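Local coordinates for aminotransferase (Bacillus subtilis, PDB 6L1O), which is a pyridoxal-phosphate-dependent aminotransferase that takes part in the biosynthesis of the dipeptide antibiotic bacilysin, at residues P126-P129 against E130-S133; Y175-N178 against P179-A182; S341-L344 against L345-H349; L377-F380 against V381-Q385. All coordinates share one frame; numbering follows the deposited sequence.

The four contacts follow one another along the chain, none enclosing or crossing another, and each is local in sequence. Interaction 1 turns the chain from strand 120-125 into helix 130-137. Interaction 2 closes a tight turn in the loop between strand 168-174 and helix 186-199. These two strands are neighbours in the large mixed sheet, and the two turns touch each other and PLP. Interactions 3 and 4 are i to i+4 contacts within single helices, late in helix 337-348 and along helix 374-385, with centres about 12 Å apart. They meet where Leu344 packs on Ile384 and Arg383 reaches the backbone of Ala348 and His349, well away from the cofactor.

Interaction 1 of 4, residues P126-P129 against E130-S133. With PLP (pyridoxal-5'-phosphate), chain E.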
loop_
_atom_site.group_PDB
_atom_site.type_symbol
_atom_site.label_atom_id
_atom_site.label_comp_id
_atom_site.label_asym_id
_atom_site.label_seq_id
_atom_site.Cartn_x
_atom_site.Cartn_y
_atom_site.Cartn_z
ATOM N N PRO B 126 -18.466 -20.565 4.696
ATOM C CA PRO B 126 -17.366 -20.101 3.806
ATOM C C PRO B 126 -17.125 -18.624 3.850
ATOM O O PRO B 126 -17.991 -17.880 4.224
ATOM C CB PRO B 126 -17.814 -20.550 2.409
ATOM C CG PRO B 126 -19.252 -20.756 2.507
ATOM C CD PRO B 126 -19.588 -21.126 3.917
ATOM N N GLY B 127 -15.924 -18.213 3.428
ATOM C CA GLY B 127 -15.558 -16.808 3.461
ATOM C C GLY B 127 -14.331 -16.535 2.574
ATOM O O GLY B 127 -13.501 -17.404 2.318
ATOM N N TYR B 128 -14.243 -15.303 2.134
ATOM C CA TYR B 128 -13.072 -14.806 1.409
ATOM C C TYR B 128 -11.757 -15.200 2.139
ATOM O O TYR B 128 -11.512 -14.743 3.256
ATOM C CB TYR B 128 -13.196 -13.326 1.337
ATOM C CG TYR B 128 -12.307 -12.584 0.418
ATOM C CD1 TYR B 128 -12.215 -12.944 -0.937
ATOM C CD2 TYR B 128 -11.634 -11.439 0.845
ATOM C CE1 TYR B 128 -11.421 -12.238 -1.810
ATOM C CE2 TYR B 128 -10.854 -10.687 -0.044
ATOM C CZ TYR B 128 -10.783 -11.076 -1.359
ATOM O OH TYR B 128 -10.021 -10.371 -2.244
ATOM N N PRO B 129 -10.908 -16.023 1.502
ATOM C CA PRO B 129 -9.682 -16.517 2.168
ATOM C C PRO B 129 -8.707 -15.396 2.588
ATOM O O PRO B 129 -7.881 -15.582 3.469
ATOM C CB PRO B 129 -9.033 -17.433 1.114
ATOM C CG PRO B 129 -9.736 -17.180 -0.139
ATOM C CD PRO B 129 -11.095 -16.632 0.180
ATOM N N GLU B 130 -8.802 -14.227 1.987
ATOM C CA GLU B 130 -7.858 -13.175 2.340
ATOM C C GLU B 130 -8.085 -12.628 3.724
ATOM O O GLU B 130 -7.153 -12.066 4.295
ATOM C CB GLU B 130 -7.832 -12.033 1.275
ATOM C CG GLU B 130 -7.042 -12.378 0.013
ATOM C CD GLU B 130 -5.551 -12.737 0.267
ATOM O OE1 GLU B 130 -4.867 -12.093 1.163
ATOM O OE2 GLU B 130 -5.029 -13.658 -0.445
ATOM N N TYR B 131 -9.263 -12.859 4.318
ATOM C CA TYR B 131 -9.502 -12.491 5.709
ATOM C C TYR B 131 -8.465 -13.133 6.628
ATOM O O TYR B 131 -8.104 -12.575 7.655
ATOM C CB TYR B 131 -10.913 -12.883 6.208
ATOM C CG TYR B 131 -12.058 -12.247 5.474
ATOM C CD1 TYR B 131 -11.925 -10.970 4.918
ATOM C CD2 TYR B 131 -13.276 -12.917 5.301
ATOM C CE1 TYR B 131 -12.941 -10.376 4.228
ATOM C CE2 TYR B 131 -14.338 -12.305 4.600
ATOM C CZ TYR B 131 -14.152 -11.053 4.054
ATOM O OH TYR B 131 -15.121 -10.447 3.312
ATOM N N LEU B 132 -8.005 -14.325 6.244
ATOM C CA LEU B 132 -7.044 -15.086 7.033
ATOM C C LEU B 132 -5.671 -14.442 7.157
ATOM O O LEU B 132 -5.051 -14.511 8.199
ATOM C CB LEU B 132 -6.910 -16.486 6.500
ATOM C CG LEU B 132 -7.610 -17.525 7.363
ATOM C CD1 LEU B 132 -7.474 -18.942 6.801
ATOM C CD2 LEU B 132 -6.957 -17.506 8.772
ATOM N N SER B 133 -5.223 -13.811 6.082
ATOM C CA SER B 133 -3.970 -13.080 6.013
ATOM C C SER B 133 -3.790 -12.042 7.109
ATOM O O SER B 133 -2.888 -12.159 7.922
ATOM C CB SER B 133 -3.833 -12.387 4.638
ATOM O OG SER B 133 -3.637 -13.365 3.659
HETATM N N1 PLP E . -13.741 -8.536 -0.659
HETATM C C2 PLP E . -14.184 -9.587 -1.372
HETATM C C2A PLP E . -14.977 -10.689 -0.733
HETATM C C3 PLP E . -13.806 -9.738 -2.759
HETATM O O3 PLP E . -14.165 -10.776 -3.522
HETATM C C4 PLP E . -13.065 -8.665 -3.318
HETATM C C4A PLP E . -12.392 -9.026 -4.619
HETATM C C5 PLP E . -12.632 -7.550 -2.487
HETATM C C6 PLP E . -13.040 -7.528 -1.162
HETATM C C5A PLP E . -11.911 -6.357 -3.040
HETATM O O4P PLP E . -10.664 -6.577 -3.537
HETATM P P PLP E . -9.716 -5.304 -3.930
HETATM O O1P PLP E . -8.453 -5.539 -3.182
HETATM O O2P PLP E . -10.409 -3.990 -3.640
HETATM O O3P PLP E . -9.534 -5.441 -5.416
HETATM O O HOH W 1 -5.324 -16.384 3.446
#
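The backbone turns into a helix where Tyr131 N donates to Tyr128 O at 3.1 Å and Leu132 N to Pro129 O at 3.0 Å, two i to i+3 bonds that bring residues 128 and 131 onto the same side of the chain. The side chains of this pair cross at about a right angle. Tyr128 presents an edge to the face of Tyr131, a T-shaped pair with ring centroids 5.5 Å apart and planes at 72°. Tyr128 CB lies over that same face, 3.8 Å from the Tyr131 ring centroid, in a CH-pi contact. With CG anti to the backbone N (chi1 -167°), the Tyr128 ring extends toward the cofactor. PLP C2 sits over the centre of one face, 3.6 Å above the ring plane. The opposite face is covered toward its rim by the backbone N of Glu130, and Glu130 CB comes within 3.6 Å of Tyr128 CE2. The phenol is thus held between the start of the helix and the pyridine ring, as one wall of the PLP pocket. Tyr131 has its own polar partner, its hydroxyl being hydrogen-bonded to Asp206, another PLP-pocket residue. A water donates to Pro129 O at 2.7 Å. Ser133 OG is hydrogen-bonded to His267 of the second subunit, against which Glu130 also packs, so this turn takes part in the dimer interface. The turn joins strand 120-125 to helix 130-137; beside it, Leu107 of helix 103-114 packs on both tyrosines, and Phe172 of strand 168-174 stacks on Tyr131.

Interaction 2 of 4, residues Y175-N178 against P179-A182; sequences YPNN and PTGA. With PLP (pyridoxal-5'-phosphate), chain E.
Asn178, joined to Pro179 by a cis peptide bond, puts its side-chain amide against the cofactor: Asn178 ND2 donates to PLP O3 at 2.8 Å, while Asn178 OD1 lies 3.1 Å from Pro179 CA. CG stands anti to the backbone N (chi1 178°), which carries the amide out to O3 on the pyridine ring. OD1 is hydrogen-bonded to Arg367, so both ends of the amide are engaged and its rotation is fixed. Such a donor would probably help stabilise negative charge on O3. One residue back, Asn177 holds the turn that supports this group. Its OD1 accepts twice from Thr180, from the backbone N at 3.0 Å, tilted only modestly from the carbonyl plane, and from OG1 at 2.7 Å, which comes in from above that plane. Thr180 OG1 in turn accepts from Ala182 N at 3.2 Å, forming an ST turn. Backbone bonds complete the ring of contacts: Gly181 N to Asn177 O at 2.9 Å, and Asn177 N to Ala182 O at 2.8 Å. Gly181 turns the chain with positive phi, a conformation that suits glycine. Ala182 O also meets Pro176 CA at 3.3 Å in a CA-H...O contact and lies at the edge of the Tyr175 ring. Asn174, just ahead of the turn, steadies it, its O accepting from Asn177 ND2 and its OD1 from Asn178 N. The Asn-Pro-Thr-Gly core is familiar from related PLP-dependent aminotransferases. This compact, buried turn follows strand 168-174 and precedes helix 186-199; Tyr325 of strand 325-329 packs on Asn178, and Trp327 of the same strand on Pro179 and Thr180.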
loop_
_atom_site.group_PDB
_atom_site.type_symbol
_atom_site.label_atom_id
_atom_site.label_comp_id
_atom_site.label_asym_id
_atom_site.label_seq_id
_atom_site.Cartn_x
_atom_site.Cartn_y
_atom_site.Cartn_z
ATOM N N TYR B 175 -21.637 -9.202 2.555
ATOM C CA TYR B 175 -22.892 -9.318 1.762
ATOM C C TYR B 175 -23.072 -8.141 0.824
ATOM O O TYR B 175 -22.909 -6.999 1.229
ATOM C CB TYR B 175 -24.141 -9.548 2.654
ATOM C CG TYR B 175 -23.975 -10.790 3.538
ATOM C CD1 TYR B 175 -24.291 -12.049 3.063
ATOM C CD2 TYR B 175 -23.412 -10.697 4.792
ATOM C CE1 TYR B 175 -24.088 -13.144 3.818
ATOM C CE2 TYR B 175 -23.190 -11.821 5.557
ATOM C CZ TYR B 175 -23.516 -13.041 5.069
ATOM O OH TYR B 175 -23.271 -14.172 5.825
ATOM N N PRO B 176 -23.414 -8.398 -0.446
ATOM C CA PRO B 176 -23.586 -9.684 -1.151
ATOM C C PRO B 176 -22.373 -10.515 -1.071
ATOM O O PRO B 176 -21.274 -9.981 -1.132
ATOM C CB PRO B 176 -23.919 -9.249 -2.603
ATOM C CG PRO B 176 -24.441 -7.888 -2.454
ATOM C CD PRO B 176 -23.583 -7.276 -1.376
ATOM N N ASN B 177 -22.535 -11.835 -0.894
ATOM C CA ASN B 177 -21.460 -12.723 -0.396
ATOM C C ASN B 177 -20.631 -13.461 -1.454
ATOM O O ASN B 177 -21.141 -14.002 -2.419
ATOM C CB ASN B 177 -22.096 -13.749 0.527
ATOM C CG ASN B 177 -21.117 -14.699 1.142
ATOM O OD1 ASN B 177 -20.939 -15.812 0.672
ATOM N ND2 ASN B 177 -20.435 -14.257 2.149
ATOM N N ASN B 178 -19.337 -13.460 -1.235
ATOM C CA ASN B 178 -18.367 -14.242 -1.969
ATOM C C ASN B 178 -18.005 -15.385 -1.020
ATOM O O ASN B 178 -17.437 -15.152 0.004
ATOM C CB ASN B 178 -17.140 -13.391 -2.278
ATOM C CG ASN B 178 -16.043 -14.152 -2.994
ATOM O OD1 ASN B 178 -16.155 -15.345 -3.294
ATOM N ND2 ASN B 178 -14.920 -13.461 -3.230
ATOM N N PRO B 179 -18.320 -16.634 -1.381
ATOM C CA PRO B 179 -18.668 -17.118 -2.700
ATOM C C PRO B 179 -20.125 -17.492 -2.945
ATOM O O PRO B 179 -20.379 -17.994 -3.998
ATOM C CB PRO B 179 -17.809 -18.371 -2.773
ATOM C CG PRO B 179 -18.040 -18.955 -1.419
ATOM C CD PRO B 179 -18.005 -17.778 -0.480
ATOM N N THR B 180 -21.046 -17.276 -1.986
ATOM C CA THR B 180 -22.314 -17.945 -2.052
ATOM C C THR B 180 -23.336 -17.215 -2.895
ATOM O O THR B 180 -24.255 -17.834 -3.334
ATOM C CB THR B 180 -22.960 -18.217 -0.686
ATOM O OG1 THR B 180 -23.247 -16.993 -0.008
ATOM C CG2 THR B 180 -22.126 -19.150 0.163
ATOM N N GLY B 181 -23.185 -15.912 -3.082
ATOM C CA GLY B 181 -24.159 -15.115 -3.786
ATOM C C GLY B 181 -25.251 -14.614 -2.889
ATOM O O GLY B 181 -26.149 -13.889 -3.323
ATOM N N ALA B 182 -25.187 -14.944 -1.589
ATOM C CA ALA B 182 -26.295 -14.598 -0.702
ATOM C C ALA B 182 -26.274 -13.107 -0.375
ATOM O O ALA B 182 -25.243 -12.460 -0.471
ATOM C CB ALA B 182 -26.197 -15.423 0.590
HETATM N N1 PLP E . -13.741 -8.536 -0.659
HETATM C C2 PLP E . -14.184 -9.587 -1.372
HETATM C C2A PLP E . -14.977 -10.689 -0.733
HETATM C C3 PLP E . -13.806 -9.738 -2.759
HETATM O O3 PLP E . -14.165 -10.776 -3.522
HETATM C C4 PLP E . -13.065 -8.665 -3.318
HETATM C C4A PLP E . -12.392 -9.026 -4.619
HETATM C C5 PLP E . -12.632 -7.550 -2.487
HETATM C C6 PLP E . -13.040 -7.528 -1.162
HETATM C C5A PLP E . -11.911 -6.357 -3.040
HETATM O O4P PLP E . -10.664 -6.577 -3.537
HETATM P P PLP E . -9.716 -5.304 -3.930
HETATM O O1P PLP E . -8.453 -5.539 -3.182
HETATM O O2P PLP E . -10.409 -3.990 -3.640
HETATM O O3P PLP E . -9.534 -5.441 -5.416
#

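Interaction 3 of 4, residues S341-L344 against L345-H349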
loop_
_atom_site.group_PDB
_atom_site.type_symbol
_atom_site.label_atom_id
_atom_site.label_comp_id
_atom_site.label_asym_id
_atom_site.label_seq_id
_atom_site.Cartn_x
_atom_site.Cartn_y
_atom_site.Cartn_z
ATOM N N SER B 341 -12.840 -30.029 -9.101
ATOM C CA SER B 341 -12.171 -28.938 -9.848
ATOM C C SER B 341 -10.931 -29.447 -10.543
ATOM O O SER B 341 -10.641 -29.094 -11.669
ATOM C CB SER B 341 -11.905 -27.706 -8.997
ATOM O OG SER B 341 -11.005 -27.934 -7.912
ATOM N N ASP B 342 -10.201 -30.333 -9.913
ATOM C CA ASP B 342 -9.042 -30.968 -10.584
ATOM C C ASP B 342 -9.453 -31.840 -11.800
ATOM O O ASP B 342 -8.788 -31.815 -12.848
ATOM C CB ASP B 342 -8.229 -31.801 -9.595
ATOM C CG ASP B 342 -7.262 -30.956 -8.744
ATOM O OD1 ASP B 342 -6.924 -29.818 -9.119
ATOM O OD2 ASP B 342 -6.810 -31.443 -7.673
ATOM N N TYR B 343 -10.550 -32.582 -11.657
ATOM C CA TYR B 343 -11.086 -33.412 -12.734
ATOM C C TYR B 343 -11.549 -32.562 -13.939
ATOM O O TYR B 343 -11.310 -32.945 -15.111
ATOM C CB TYR B 343 -12.224 -34.270 -12.226
ATOM C CG TYR B 343 -12.709 -35.295 -13.243
ATOM C CD1 TYR B 343 -12.207 -36.621 -13.237
ATOM C CD2 TYR B 343 -13.693 -34.962 -14.192
ATOM C CE1 TYR B 343 -12.654 -37.562 -14.167
ATOM C CE2 TYR B 343 -14.122 -35.900 -15.131
ATOM C CZ TYR B 343 -13.606 -37.191 -15.116
ATOM O OH TYR B 343 -14.071 -38.091 -16.059
ATOM N N LEU B 344 -12.141 -31.397 -13.660
ATOM C CA LEU B 344 -12.616 -30.514 -14.732
ATOM C C LEU B 344 -11.467 -29.837 -15.412
ATOM O O LEU B 344 -11.530 -29.610 -16.621
ATOM C CB LEU B 344 -13.586 -29.448 -14.219
ATOM C CG LEU B 344 -14.949 -29.837 -13.747
ATOM C CD1 LEU B 344 -15.727 -28.579 -13.391
ATOM C CD2 LEU B 344 -15.715 -30.721 -14.703
ATOM N N LEU B 345 -10.408 -29.486 -14.641
ATOM C CA LEU B 345 -9.230 -28.919 -15.200
ATOM C C LEU B 345 -8.478 -29.934 -16.101
ATOM O O LEU B 345 -8.107 -29.621 -17.208
ATOM C CB LEU B 345 -8.298 -28.396 -14.108
ATOM C CG LEU B 345 -6.955 -27.807 -14.560
ATOM C CD1 LEU B 345 -7.129 -26.743 -15.648
ATOM C CD2 LEU B 345 -6.181 -27.276 -13.370
ATOM N N GLU B 346 -8.309 -31.163 -15.616
ATOM C CA GLU B 346 -7.555 -32.155 -16.354
ATOM C C GLU B 346 -8.285 -32.629 -17.619
ATOM O O GLU B 346 -7.682 -32.785 -18.697
ATOM C CB GLU B 346 -7.251 -33.308 -15.418
ATOM C CG GLU B 346 -6.270 -34.331 -15.948
ATOM C CD GLU B 346 -5.774 -35.270 -14.854
ATOM O OE1 GLU B 346 -5.079 -34.799 -13.912
ATOM O OE2 GLU B 346 -6.081 -36.480 -14.930
ATOM N N HIS B 347 -9.570 -32.863 -17.508
ATOM C CA HIS B 347 -10.336 -33.518 -18.596
ATOM C C HIS B 347 -11.111 -32.565 -19.500
ATOM O O HIS B 347 -11.560 -32.975 -20.556
ATOM C CB HIS B 347 -11.284 -34.548 -17.983
ATOM C CG HIS B 347 -10.552 -35.721 -17.397
ATOM N ND1 HIS B 347 -10.034 -35.712 -16.115
ATOM C CD2 HIS B 347 -10.169 -36.899 -17.950
ATOM C CE1 HIS B 347 -9.405 -36.854 -15.887
ATOM N NE2 HIS B 347 -9.478 -37.592 -16.984
ATOM N N ALA B 348 -11.329 -31.327 -19.051
ATOM C CA ALA B 348 -12.056 -30.345 -19.871
ATOM C C ALA B 348 -11.268 -29.071 -20.101
ATOM O O ALA B 348 -11.710 -28.185 -20.838
ATOM C CB ALA B 348 -13.391 -30.015 -19.220
ATOM N N HIS B 349 -10.081 -28.972 -19.479
ATOM C CA HIS B 349 -9.318 -27.742 -19.479
ATOM C C HIS B 349 -10.125 -26.498 -19.147
ATOM O O HIS B 349 -10.006 -25.461 -19.833
ATOM C CB HIS B 349 -8.620 -27.584 -20.820
ATOM C CG HIS B 349 -7.633 -28.667 -21.100
ATOM N ND1 HIS B 349 -7.050 -28.827 -22.333
ATOM C CD2 HIS B 349 -7.122 -29.638 -20.306
ATOM C CE1 HIS B 349 -6.204 -29.848 -22.286
ATOM N NE2 HIS B 349 -6.222 -30.352 -21.065
#
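Tyr343 O is gripped twice by His347, from the backbone N at 3.0 Å in the usual helical i to i+4 bond and from the side-chain ND1 at 3.2 Å. The second donor uses a lone pair in the carbonyl plane, and the oxygen lies almost in the plane of the imidazole, although the N-H...O angle is a bent 141°. This bond implies that ND1 carries a proton, and it limits the rotation of the His347 ring. The same two residues also stack face to face, with centroids 4.2 Å apart and planes inclined by 20°. His347 ND1 lies over the centre of the Tyr343 ring, whereas Tyr343 CE1 meets the imidazole nearer its rim, 3.7 Å from His347 CE1. Different first torsions make the overlap possible: Tyr343 sends CG anti to its own N (chi1 -172°) and leans forward along the helix, while His347 keeps CG beside the N and leans back. Glu346 N to Asp342 O at 2.9 Å and Leu345 N to Ser341 O at 3.0 Å come before it in the helical ladder. Ala348 N closes on Leu344 O at 3.0 Å in a more bent bond, just before His349 takes positive phi and the helix ends. Within the fold, Tyr343 and His347 lie together against Leu387, and Phe334 meets Tyr343 edge to face. Elsewhere on helix 337-348, Leu345 packs on Met27 of helix 16-28 and Val351 of strand 350-351, and Leu344 on Ile384 of helix 374-385.

Interaction 4 of 4, residues L377-F380 against V381-Q385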
loop_
_atom_site.group_PDB
_atom_site.type_symbol
_atom_site.label_atom_id
_atom_site.label_comp_id
_atom_site.label_asym_id
_atom_site.label_seq_id
_atom_site.Cartn_x
_atom_site.Cartn_y
_atom_site.Cartn_z
ATOM N N LEU B 377 -18.473 -18.724 -21.856
ATOM C CA LEU B 377 -19.443 -19.427 -21.038
ATOM C C LEU B 377 -19.996 -20.642 -21.795
ATOM O O LEU B 377 -20.183 -21.732 -21.216
ATOM C CB LEU B 377 -20.559 -18.502 -20.580
ATOM C CG LEU B 377 -20.139 -17.245 -19.765
ATOM C CD1 LEU B 377 -21.337 -16.404 -19.353
ATOM C CD2 LEU B 377 -19.356 -17.655 -18.514
ATOM N N ARG B 378 -20.236 -20.478 -23.095
ATOM C CA ARG B 378 -20.766 -21.568 -23.876
ATOM C C ARG B 378 -19.771 -22.680 -24.042
ATOM O O ARG B 378 -20.139 -23.876 -23.937
ATOM C CB ARG B 378 -21.266 -21.115 -25.236
ATOM C CG ARG B 378 -22.035 -22.238 -25.976
ATOM C CD ARG B 378 -22.370 -21.861 -27.406
ATOM N NE ARG B 378 -23.030 -20.551 -27.479
ATOM C CZ ARG B 378 -24.332 -20.326 -27.339
ATOM N NH1 ARG B 378 -25.160 -21.324 -27.078
ATOM N NH2 ARG B 378 -24.801 -19.080 -27.459
ATOM N N GLU B 379 -18.550 -22.329 -24.348
ATOM C CA GLU B 379 -17.481 -23.304 -24.580
ATOM C C GLU B 379 -17.150 -24.118 -23.281
ATOM O O GLU B 379 -16.931 -25.317 -23.339
ATOM C CB GLU B 379 -16.241 -22.576 -25.106
ATOM C CG GLU B 379 -15.019 -23.432 -25.418
ATOM C CD GLU B 379 -15.219 -24.471 -26.498
ATOM O OE1 GLU B 379 -16.186 -24.371 -27.302
ATOM O OE2 GLU B 379 -14.375 -25.417 -26.523
ATOM N N PHE B 380 -17.241 -23.466 -22.123
ATOM C CA PHE B 380 -17.153 -24.152 -20.818
ATOM C C PHE B 380 -18.176 -25.310 -20.754
ATOM O O PHE B 380 -17.813 -26.482 -20.511
ATOM C CB PHE B 380 -17.413 -23.114 -19.688
ATOM C CG PHE B 380 -17.412 -23.692 -18.314
ATOM C CD1 PHE B 380 -16.218 -23.777 -17.581
ATOM C CD2 PHE B 380 -18.592 -24.127 -17.725
ATOM C CE1 PHE B 380 -16.215 -24.295 -16.294
ATOM C CE2 PHE B 380 -18.598 -24.639 -16.430
ATOM C CZ PHE B 380 -17.418 -24.717 -15.719
ATOM N N VAL B 381 -19.419 -25.009 -21.096
ATOM C CA VAL B 381 -20.456 -26.034 -21.071
ATOM C C VAL B 381 -20.219 -27.116 -22.145
ATOM O O VAL B 381 -20.336 -28.318 -21.858
ATOM C CB VAL B 381 -21.840 -25.447 -21.216
ATOM C CG1 VAL B 381 -22.878 -26.546 -21.405
ATOM C CG2 VAL B 381 -22.178 -24.601 -20.004
ATOM N N THR B 382 -19.855 -26.688 -23.345
ATOM C CA THR B 382 -19.538 -27.627 -24.437
ATOM C C THR B 382 -18.462 -28.641 -24.072
ATOM O O THR B 382 -18.580 -29.844 -24.381
ATOM C CB THR B 382 -19.107 -26.890 -25.706
ATOM O OG1 THR B 382 -20.218 -26.148 -26.183
ATOM C CG2 THR B 382 -18.634 -27.873 -26.827
ATOM N N ARG B 383 -17.435 -28.182 -23.395
ATOM C CA ARG B 383 -16.327 -29.046 -23.009
ATOM C C ARG B 383 -16.711 -30.030 -21.913
ATOM O O ARG B 383 -16.320 -31.199 -21.960
ATOM C CB ARG B 383 -15.118 -28.234 -22.588
ATOM C CG ARG B 383 -14.514 -27.403 -23.700
ATOM C CD ARG B 383 -13.358 -26.650 -23.160
ATOM N NE ARG B 383 -12.720 -25.805 -24.141
ATOM C CZ ARG B 383 -11.565 -25.210 -23.960
ATOM N NH1 ARG B 383 -10.912 -25.359 -22.789
ATOM N NH2 ARG B 383 -11.086 -24.434 -24.910
ATOM N N ILE B 384 -17.497 -29.565 -20.953
ATOM C CA ILE B 384 -17.891 -30.386 -19.842
ATOM C C ILE B 384 -18.884 -31.459 -20.278
ATOM O O ILE B 384 -18.919 -32.561 -19.713
ATOM C CB ILE B 384 -18.458 -29.525 -18.696
ATOM C CG1 ILE B 384 -17.333 -28.683 -18.087
ATOM C CG2 ILE B 384 -19.128 -30.376 -17.618
ATOM C CD1 ILE B 384 -17.784 -27.875 -16.837
ATOM N N GLN B 385 -19.719 -31.127 -21.259
ATOM C CA GLN B 385 -20.660 -32.079 -21.799
ATOM C C GLN B 385 -20.001 -33.396 -22.240
ATOM O O GLN B 385 -20.554 -34.453 -22.016
ATOM C CB GLN B 385 -21.405 -31.491 -22.972
ATOM C CG GLN B 385 -22.706 -32.210 -23.233
ATOM C CD GLN B 385 -23.439 -31.556 -24.387
ATOM O OE1 GLN B 385 -22.835 -31.298 -25.431
ATOM N NE2 GLN B 385 -24.719 -31.249 -24.195
HETATM O O HOH W 2 -18.912 -23.712 -27.776
HETATM O O HOH W 3 -12.057 -24.449 -27.633
#
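Glu379 and Arg383 form an i to i+4 salt bridge one turn apart on helix 374-385, with carboxylate and guanidinium planes almost perpendicular at 85°. Glu379 OE2 lies at the edge of the guanidinium, close to its plane, and accepts from Arg383 NE at 2.9 Å in a nearly straight bond, through the anti lone pair that points away from OE1. A bend at chi2 (62°) turns the glutamate forward along the helix, while Arg383 is extended from CG to NE and reaches back alongside it. A water bridges the pair, donating to Glu379 OE2 at 2.7 Å and accepting from Arg383 NH2 at 2.9 Å; NH1 is hydrogen-bonded to His33 O. The other carboxylate oxygen, OE1, accepts from a second water, which is also 3.2 Å from Thr382 OG1.

Phe380 and Ile384 make the corresponding apolar pair in the buried part of the helix. The isoleucine comes over the ring rather than at its edge: CD1 is offset toward the rim, in a CH-pi contact. Phe380 rests on Val350 and Leu37, and Val381 on Cys309 and Glu312 of helix 289-313, so this part of the helix packs against both strand 350-351 and helix 289-313. Ile384 CD1 stands equally close to Phe380 CE2 and CZ, at 3.4 Å from each.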